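Local coordinates for protein diaminopimelate decarboxylase (PDB 1TWI) that catalyses the pyridoxal-phosphate-dependent decarboxylation of meso-diaminopimelate to L-lysine, the last step of lysine biosynthesis by the diaminopimelate pathway, at residues A72-I76 against L413-R417; R53-T58 against T274-Y278; E347-I353 against D367-V373. All blocks are in the same frame, centred on the assembly; numbering follows the deposited sequence.

Overall arrangement
The three contacts mark separate parts of this two-domain decarboxylase. Interaction 2 lies within the pyridoxal-binding TIM-type barrel, where the end of helix 37-58 meets helix 264-276. Interaction 3 is the hairpin of strands 348-354 and 363-371 in the mixed sheet. Of the three, only interaction 1 joins barrel to sheet, setting the start of helix 74-82 against strand 410-415 of that same mixed sheet. Its centre is about 37 Å from that of interaction 2 and about 31 Å from that of interaction 3, with the centres of those two about 49 Å apart. Along the chain, interactions 1 and 2 interleave, interaction 2 closes before interaction 3 opens, and interaction 3 is nested inside the long loop closed by interaction 1.

Interaction 1 (A72-I76 against L413-R417); sequences ANLAI and LIRER
The N-terminus of helix 74-82 approaches the end of strand 410-415 with A75 and I414 6.2 Å apart between their CA atoms, and N73, the N-cap residue, supplies the one direct hydrogen bond between the segments. Its ND2 donates to I414 O over 3.0 Å in a nearly straight bond (171°); the acceptor lies in the plane of the N73 amide, whereas ND2 stands above the I414 carbonyl plane. The other end of the amide caps the helix: N73 OD1 accepts from A75 N at 2.9 Å and from I76 N, the latter on a lone pair in the carbonyl plane. Gripped at both ends, the amide is fixed in its rotation. A water joins N73 ND2 to R415 NH1, meeting the guanidinium at its edge. The two branches of I414 pack on different residues: CG2 presses on A75 CB at 3.5 Å, while CD1, on the branch set between backbone N and carbonyl carbon (chi1 56°), meets I76 CD1 at 3.9 Å. I414 and R415 form a classic beta bulge opposite M403 of strand 402-407. D427 of the second subunit accepts a hydrogen bond from L74 N, and P430 of that subunit packs on A75 and I414, placing this barrel-to-sheet junction at the dimer interface.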
# COMPACT_ATOMS: atom_id res chain seq x y z
N ALA A 72 8.89 5.75 -10.88
CA ALA A 72 10.31 6.11 -10.95
C ALA A 72 11.20 4.94 -11.37
O ALA A 72 12.38 4.90 -11.02
CB ALA A 72 10.81 6.70 -9.58
N ASN A 73 10.64 3.99 -12.12
CA ASN A 73 11.43 2.87 -12.61
C ASN A 73 12.57 3.48 -13.47
O ASN A 73 12.33 4.37 -14.33
CB ASN A 73 10.56 1.89 -13.43
CG ASN A 73 11.41 0.92 -14.23
OD1 ASN A 73 11.92 1.27 -15.30
ND2 ASN A 73 11.61 -0.28 -13.71
N LEU A 74 13.81 3.01 -13.28
CA LEU A 74 14.96 3.64 -13.94
C LEU A 74 14.88 3.68 -15.45
O LEU A 74 15.36 4.64 -16.08
CB LEU A 74 16.30 2.97 -13.49
CG LEU A 74 17.62 3.71 -13.83
CD1 LEU A 74 17.60 5.13 -13.21
CD2 LEU A 74 18.85 2.90 -13.23
N ALA A 75 14.29 2.68 -16.07
CA ALA A 75 14.20 2.76 -17.55
C ALA A 75 13.19 3.86 -17.95
O ALA A 75 13.42 4.60 -18.93
CB ALA A 75 13.76 1.40 -18.17
N ILE A 76 12.09 3.94 -17.21
CA ILE A 76 11.04 4.94 -17.54
C ILE A 76 11.58 6.36 -17.36
O ILE A 76 11.35 7.23 -18.20
CB ILE A 76 9.76 4.74 -16.64
CG1 ILE A 76 9.14 3.35 -16.90
CG2 ILE A 76 8.73 5.87 -16.90
CD1 ILE A 76 8.89 3.05 -18.40
N LEU A 413 13.02 -6.39 -20.67
CA LEU A 413 12.69 -6.54 -19.25
C LEU A 413 13.22 -5.27 -18.57
O LEU A 413 14.41 -4.95 -18.65
CB LEU A 413 13.36 -7.83 -18.67
CG LEU A 413 13.00 -8.18 -17.20
CD1 LEU A 413 11.47 -8.43 -17.08
CD2 LEU A 413 13.77 -9.45 -16.74
N ILE A 414 12.36 -4.51 -17.91
CA ILE A 414 12.87 -3.33 -17.21
C ILE A 414 12.74 -3.41 -15.69
O ILE A 414 13.20 -2.51 -14.97
CB ILE A 414 12.21 -2.00 -17.68
CG1 ILE A 414 10.67 -2.07 -17.55
CG2 ILE A 414 12.60 -1.78 -19.19
CD1 ILE A 414 10.03 -0.65 -17.69
N ARG A 415 12.09 -4.47 -15.20
CA ARG A 415 12.08 -4.68 -13.75
C ARG A 415 12.07 -6.17 -13.55
O ARG A 415 11.24 -6.87 -14.13
CB ARG A 415 10.85 -4.02 -13.07
CG ARG A 415 10.93 -4.16 -11.52
CD ARG A 415 9.61 -3.86 -10.78
NE ARG A 415 9.76 -4.35 -9.42
CZ ARG A 415 10.17 -3.61 -8.40
NH1 ARG A 415 10.45 -2.32 -8.58
NH2 ARG A 415 10.34 -4.17 -7.21
N GLU A 416 12.98 -6.71 -12.75
CA GLU A 416 12.98 -8.16 -12.53
C GLU A 416 12.04 -8.45 -11.38
O GLU A 416 11.79 -7.59 -10.51
CB GLU A 416 14.40 -8.64 -12.20
CG GLU A 416 14.60 -10.13 -12.12
CD GLU A 416 14.05 -10.91 -13.31
OE1 GLU A 416 12.85 -11.16 -13.27
OE2 GLU A 416 14.81 -11.28 -14.24
N ARG A 417 11.50 -9.66 -11.33
CA ARG A 417 10.60 -9.94 -10.23
C ARG A 417 11.36 -10.31 -8.98
O ARG A 417 12.56 -10.60 -9.01
CB ARG A 417 9.64 -11.09 -10.57
CG ARG A 417 10.30 -12.39 -10.89
CD ARG A 417 9.17 -13.47 -10.97
NE ARG A 417 8.13 -13.13 -11.94
CZ ARG A 417 8.05 -13.64 -13.17
NH1 ARG A 417 8.97 -14.55 -13.57
NH2 ARG A 417 7.05 -13.26 -13.98
O HOH W 1 10.71 -0.49 -10.98

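Interaction 2 (R53-T58 against T274-Y278); sequences RWEEET and TMLKY
W54 and M275 meet through complementary torsions: the indole swings out with CG anti to the backbone N (chi1 -173°), and the methionine chain, extended through chi2, bends at chi3 (77°) to bring its thioether to the benzene end of the indole. The two side chains cross at about a right angle. W54 CH2 lies 3.8 Å from M275 CE, and SD stands 4.5 Å from the centroid of the six-membered ring, 29° off its normal, an oblique Met-aromatic contact. M275 CB also packs against CZ3 and CH2. One face of the indole is covered from within its own helix by T58 CG2, 3.6 Å above the plane. The pyrrole nitrogen is turned elsewhere, NE1 donating to P285 O.

L276 acts as a knob in a hole formed by R53, W54, E57 and T58, the packing by which two outer helices of the TIM-type barrel, 37-58 and 264-276, are fitted together. Its two methyls divide the work. CD1 reaches the charged pair R53 and E57, 3.4 Å from E57 OE1 and near R53 NH2, while CD2 meets W54 CZ3 at 4.1 Å and T58 CG2.

That pair is joined by a salt bridge between residues one helical turn apart: R53 NE donates to E57 OE2 at 2.9 Å, with the oxygen close to the guanidinium plane but NE above the carboxylate plane. R53 NH2 continues to N273 OD1, just before the segment 274-278, so the arginine spans the groove between the helices. In the same helix, T58 OG1 and T58 N bind W54 O from opposite faces of its carbonyl plane. L287 of strand 286-289 touches both W54 and M275, and M284 packs against W54, T58 and L276.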
# COMPACT_ATOMS: atom_id res chain seq x y z
N ARG A 53 3.27 27.08 -27.37
CA ARG A 53 2.82 28.44 -27.54
C ARG A 53 3.40 29.36 -26.42
O ARG A 53 3.67 30.55 -26.64
CB ARG A 53 1.28 28.44 -27.46
CG ARG A 53 0.69 29.80 -27.45
CD ARG A 53 -0.82 29.76 -27.42
NE ARG A 53 -1.36 31.11 -27.24
CZ ARG A 53 -2.52 31.34 -26.65
NH1 ARG A 53 -3.24 30.32 -26.20
NH2 ARG A 53 -2.94 32.58 -26.47
N TRP A 54 3.56 28.83 -25.21
CA TRP A 54 4.10 29.67 -24.12
C TRP A 54 5.45 30.26 -24.52
O TRP A 54 5.66 31.48 -24.45
CB TRP A 54 4.29 28.86 -22.81
CG TRP A 54 4.69 29.78 -21.70
CD1 TRP A 54 5.90 29.83 -21.02
CD2 TRP A 54 3.87 30.78 -21.13
NE1 TRP A 54 5.84 30.82 -20.04
CE2 TRP A 54 4.60 31.40 -20.10
CE3 TRP A 54 2.55 31.21 -21.39
CZ2 TRP A 54 4.06 32.44 -19.32
CZ3 TRP A 54 2.02 32.24 -20.62
CH2 TRP A 54 2.77 32.84 -19.60
N GLU A 55 6.37 29.41 -24.94
CA GLU A 55 7.72 29.86 -25.34
C GLU A 55 7.63 30.74 -26.58
O GLU A 55 8.34 31.72 -26.69
CB GLU A 55 8.66 28.67 -25.66
CG GLU A 55 9.88 28.97 -26.65
CD GLU A 55 9.94 28.11 -28.01
OE1 GLU A 55 9.88 28.69 -29.14
OE2 GLU A 55 10.05 26.85 -27.96
N GLU A 56 6.75 30.38 -27.51
CA GLU A 56 6.59 31.14 -28.75
C GLU A 56 6.15 32.56 -28.50
O GLU A 56 6.64 33.50 -29.12
CB GLU A 56 5.54 30.48 -29.65
CG GLU A 56 5.97 29.13 -30.19
CD GLU A 56 4.86 28.39 -30.90
OE1 GLU A 56 3.67 28.82 -30.84
OE2 GLU A 56 5.20 27.34 -31.52
N GLU A 57 5.19 32.73 -27.60
CA GLU A 57 4.68 34.07 -27.36
C GLU A 57 5.34 34.92 -26.31
O GLU A 57 5.24 36.14 -26.40
CB GLU A 57 3.18 33.98 -27.06
CG GLU A 57 2.29 34.10 -28.34
CD GLU A 57 0.83 33.94 -28.01
OE1 GLU A 57 0.40 34.61 -27.05
OE2 GLU A 57 0.10 33.16 -28.69
N THR A 58 6.01 34.31 -25.32
CA THR A 58 6.64 35.04 -24.21
C THR A 58 8.18 35.01 -24.27
O THR A 58 8.85 35.77 -23.58
CB THR A 58 6.24 34.39 -22.80
OG1 THR A 58 6.88 33.10 -22.70
CG2 THR A 58 4.73 34.20 -22.67
N THR A 274 -5.16 32.45 -19.43
CA THR A 274 -5.36 33.08 -18.15
C THR A 274 -4.10 33.86 -17.78
O THR A 274 -4.20 35.05 -17.41
CB THR A 274 -5.69 32.10 -17.02
OG1 THR A 274 -6.98 31.54 -17.26
CG2 THR A 274 -5.74 32.84 -15.66
N MET A 275 -2.92 33.23 -17.85
CA MET A 275 -1.70 33.95 -17.48
C MET A 275 -1.43 35.20 -18.33
O MET A 275 -0.91 36.20 -17.81
CB MET A 275 -0.45 33.03 -17.58
CG MET A 275 -0.48 31.87 -16.55
SD MET A 275 0.87 30.76 -16.80
CE MET A 275 2.14 31.80 -16.01
N LEU A 276 -1.75 35.16 -19.63
CA LEU A 276 -1.50 36.34 -20.47
C LEU A 276 -2.36 37.58 -20.12
O LEU A 276 -2.04 38.66 -20.53
CB LEU A 276 -1.66 36.02 -21.95
CG LEU A 276 -0.58 35.08 -22.49
CD1 LEU A 276 -0.92 34.75 -23.94
CD2 LEU A 276 0.78 35.75 -22.44
N LYS A 277 -3.43 37.40 -19.35
CA LYS A 277 -4.26 38.52 -18.89
C LYS A 277 -3.44 39.42 -17.98
O LYS A 277 -3.79 40.59 -17.75
CB LYS A 277 -5.44 38.02 -18.04
CG LYS A 277 -6.51 37.32 -18.88
CD LYS A 277 -7.51 36.56 -18.03
CE LYS A 277 -8.59 36.02 -18.96
NZ LYS A 277 -9.79 35.56 -18.17
N TYR A 278 -2.35 38.87 -17.43
CA TYR A 278 -1.55 39.64 -16.45
C TYR A 278 -0.30 40.29 -16.97
O TYR A 278 0.44 40.91 -16.17
CB TYR A 278 -1.15 38.73 -15.26
CG TYR A 278 -2.32 38.12 -14.53
CD1 TYR A 278 -3.02 37.05 -15.07
CD2 TYR A 278 -2.71 38.61 -13.28
CE1 TYR A 278 -4.12 36.48 -14.38
CE2 TYR A 278 -3.80 38.06 -12.59
CZ TYR A 278 -4.50 36.99 -13.15
OH TYR A 278 -5.58 36.48 -12.43

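Interaction 3 (E347-I353 against D367-V373); sequences EKEVVSI and DRELDKV
The flat carboxylate of E349 meets the backbone of V373 on its anti side: V373 N donates to E349 OE1 over 2.9 Å, 24° out of the carboxylate plane. With CG set between the backbone N and the carbonyl carbon (chi1 55°), the extended chain crosses K372 obliquely, its CD 3.7 Å from K372 CD, and ends at V373, beyond the partner strand. A water joins E349 OE1, K372 NZ and V373 O, and E349 OE2 forms a salt bridge to K316, so both oxygens are engaged. The E347 carboxylate instead lies alongside the aliphatic part of K372, OE1 3.5 Å from CE.

These groups flank an antiparallel beta hairpin of strands 348-354 and 363-371. E349 and L370 form a hydrogen-bonded pair, as do V351 and R368, where R368 N reaches V351 O at 2.7 Å; D367 and R368 both face V351 in a G1 beta bulge. On the side bearing V351 and L370, V351 CG2 meets L370 CG at 4.1 Å, and I353 CD1 packs against L370 and R368 CG. The opposite face carries V350 and E369. K348 NZ makes a weak salt bridge to OD1 of D371; the other oxygen, OD2, accepts a hydrogen bond from K345 N. R368 NH1 hydrogen-bonds to H337 O.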
# COMPACT_ATOMS: atom_id res chain seq x y z
N GLU A 347 -18.44 -15.62 -27.03
CA GLU A 347 -19.38 -15.59 -25.94
C GLU A 347 -18.86 -14.56 -24.95
O GLU A 347 -17.64 -14.44 -24.80
CB GLU A 347 -19.45 -16.98 -25.27
CG GLU A 347 -20.46 -17.02 -24.15
CD GLU A 347 -20.57 -18.39 -23.48
OE1 GLU A 347 -21.11 -18.46 -22.35
OE2 GLU A 347 -20.14 -19.40 -24.07
N LYS A 348 -19.77 -13.83 -24.28
CA LYS A 348 -19.40 -12.84 -23.26
C LYS A 348 -20.16 -13.17 -21.99
O LYS A 348 -21.15 -13.88 -22.02
CB LYS A 348 -19.74 -11.44 -23.73
CG LYS A 348 -18.93 -10.98 -24.92
CD LYS A 348 -19.40 -9.52 -25.22
CE LYS A 348 -18.96 -9.02 -26.60
NZ LYS A 348 -17.47 -9.22 -26.84
N GLU A 349 -19.69 -12.70 -20.85
CA GLU A 349 -20.35 -13.01 -19.60
C GLU A 349 -19.93 -11.94 -18.61
O GLU A 349 -18.91 -11.25 -18.81
CB GLU A 349 -19.94 -14.41 -19.08
CG GLU A 349 -18.44 -14.56 -18.96
CD GLU A 349 -17.98 -15.83 -18.22
OE1 GLU A 349 -16.73 -16.06 -18.22
OE2 GLU A 349 -18.84 -16.57 -17.64
N VAL A 350 -20.71 -11.80 -17.55
CA VAL A 350 -20.44 -10.79 -16.54
C VAL A 350 -19.79 -11.50 -15.37
O VAL A 350 -20.32 -12.50 -14.88
CB VAL A 350 -21.76 -10.11 -16.05
CG1 VAL A 350 -21.47 -9.17 -14.89
CG2 VAL A 350 -22.39 -9.34 -17.22
N VAL A 351 -18.63 -10.99 -14.94
CA VAL A 351 -17.89 -11.59 -13.83
C VAL A 351 -17.21 -10.52 -12.98
O VAL A 351 -17.11 -9.37 -13.40
CB VAL A 351 -16.72 -12.53 -14.32
CG1 VAL A 351 -17.24 -13.71 -15.14
CG2 VAL A 351 -15.72 -11.72 -15.15
N SER A 352 -16.75 -10.90 -11.79
CA SER A 352 -16.00 -10.00 -10.90
C SER A 352 -14.57 -10.60 -10.90
O SER A 352 -14.39 -11.81 -10.97
CB SER A 352 -16.62 -9.99 -9.51
OG SER A 352 -17.89 -9.32 -9.54
N ILE A 353 -13.55 -9.75 -10.88
CA ILE A 353 -12.17 -10.24 -11.01
C ILE A 353 -11.41 -9.96 -9.73
O ILE A 353 -11.35 -8.83 -9.29
CB ILE A 353 -11.40 -9.47 -12.16
CG1 ILE A 353 -12.03 -9.71 -13.56
CG2 ILE A 353 -9.99 -10.01 -12.27
CD1 ILE A 353 -13.12 -8.77 -13.92
N ASP A 367 -18.77 -7.08 -11.62
CA ASP A 367 -19.79 -7.05 -12.64
C ASP A 367 -19.27 -6.52 -13.96
O ASP A 367 -19.87 -5.63 -14.54
CB ASP A 367 -20.95 -6.19 -12.14
CG ASP A 367 -21.49 -6.72 -10.81
OD1 ASP A 367 -21.88 -5.90 -9.97
OD2 ASP A 367 -21.51 -7.95 -10.59
N ARG A 368 -18.15 -7.05 -14.43
CA ARG A 368 -17.60 -6.62 -15.69
C ARG A 368 -17.97 -7.56 -16.81
O ARG A 368 -17.91 -8.78 -16.65
CB ARG A 368 -16.06 -6.57 -15.58
CG ARG A 368 -15.59 -5.63 -14.46
CD ARG A 368 -16.01 -4.12 -14.68
NE ARG A 368 -15.25 -3.30 -13.76
CZ ARG A 368 -14.03 -2.81 -13.99
NH1 ARG A 368 -13.42 -3.05 -15.15
NH2 ARG A 368 -13.41 -2.08 -13.06
N GLU A 369 -18.31 -7.02 -17.96
CA GLU A 369 -18.62 -7.87 -19.10
C GLU A 369 -17.32 -8.16 -19.80
O GLU A 369 -16.63 -7.24 -20.28
CB GLU A 369 -19.57 -7.19 -20.10
CG GLU A 369 -19.90 -8.10 -21.27
CD GLU A 369 -21.05 -7.57 -22.19
OE1 GLU A 369 -20.87 -6.53 -22.85
OE2 GLU A 369 -22.11 -8.19 -22.23
N LEU A 370 -16.97 -9.42 -19.90
CA LEU A 370 -15.72 -9.74 -20.59
C LEU A 370 -15.97 -10.91 -21.56
O LEU A 370 -16.92 -11.67 -21.37
CB LEU A 370 -14.65 -10.23 -19.58
CG LEU A 370 -14.33 -9.47 -18.29
CD1 LEU A 370 -13.03 -10.05 -17.82
CD2 LEU A 370 -14.26 -8.00 -18.44
N ASP A 371 -15.11 -11.06 -22.56
CA ASP A 371 -15.19 -12.26 -23.40
C ASP A 371 -14.96 -13.42 -22.44
O ASP A 371 -14.09 -13.35 -21.55
CB ASP A 371 -14.13 -12.26 -24.50
CG ASP A 371 -14.48 -11.31 -25.66
OD1 ASP A 371 -14.66 -10.12 -25.36
OD2 ASP A 371 -14.58 -11.74 -26.85
N LYS A 372 -15.75 -14.48 -22.66
CA LYS A 372 -15.80 -15.69 -21.84
C LYS A 372 -14.43 -16.07 -21.27
O LYS A 372 -13.51 -16.38 -22.01
CB LYS A 372 -16.35 -16.84 -22.68
CG LYS A 372 -16.60 -18.12 -21.91
CD LYS A 372 -17.89 -18.08 -21.17
CE LYS A 372 -18.30 -19.45 -20.61
NZ LYS A 372 -17.28 -19.98 -19.64
N VAL A 373 -14.34 -16.08 -19.94
CA VAL A 373 -13.08 -16.40 -19.27
C VAL A 373 -12.86 -17.89 -18.99
O VAL A 373 -13.75 -18.58 -18.49
CB VAL A 373 -12.96 -15.58 -17.94
CG1 VAL A 373 -11.62 -15.89 -17.26
CG2 VAL A 373 -13.05 -14.07 -18.23
O HOH W 2 -16.32 -18.55 -17.49
O HOH W 3 -19.86 -10.06 -11.18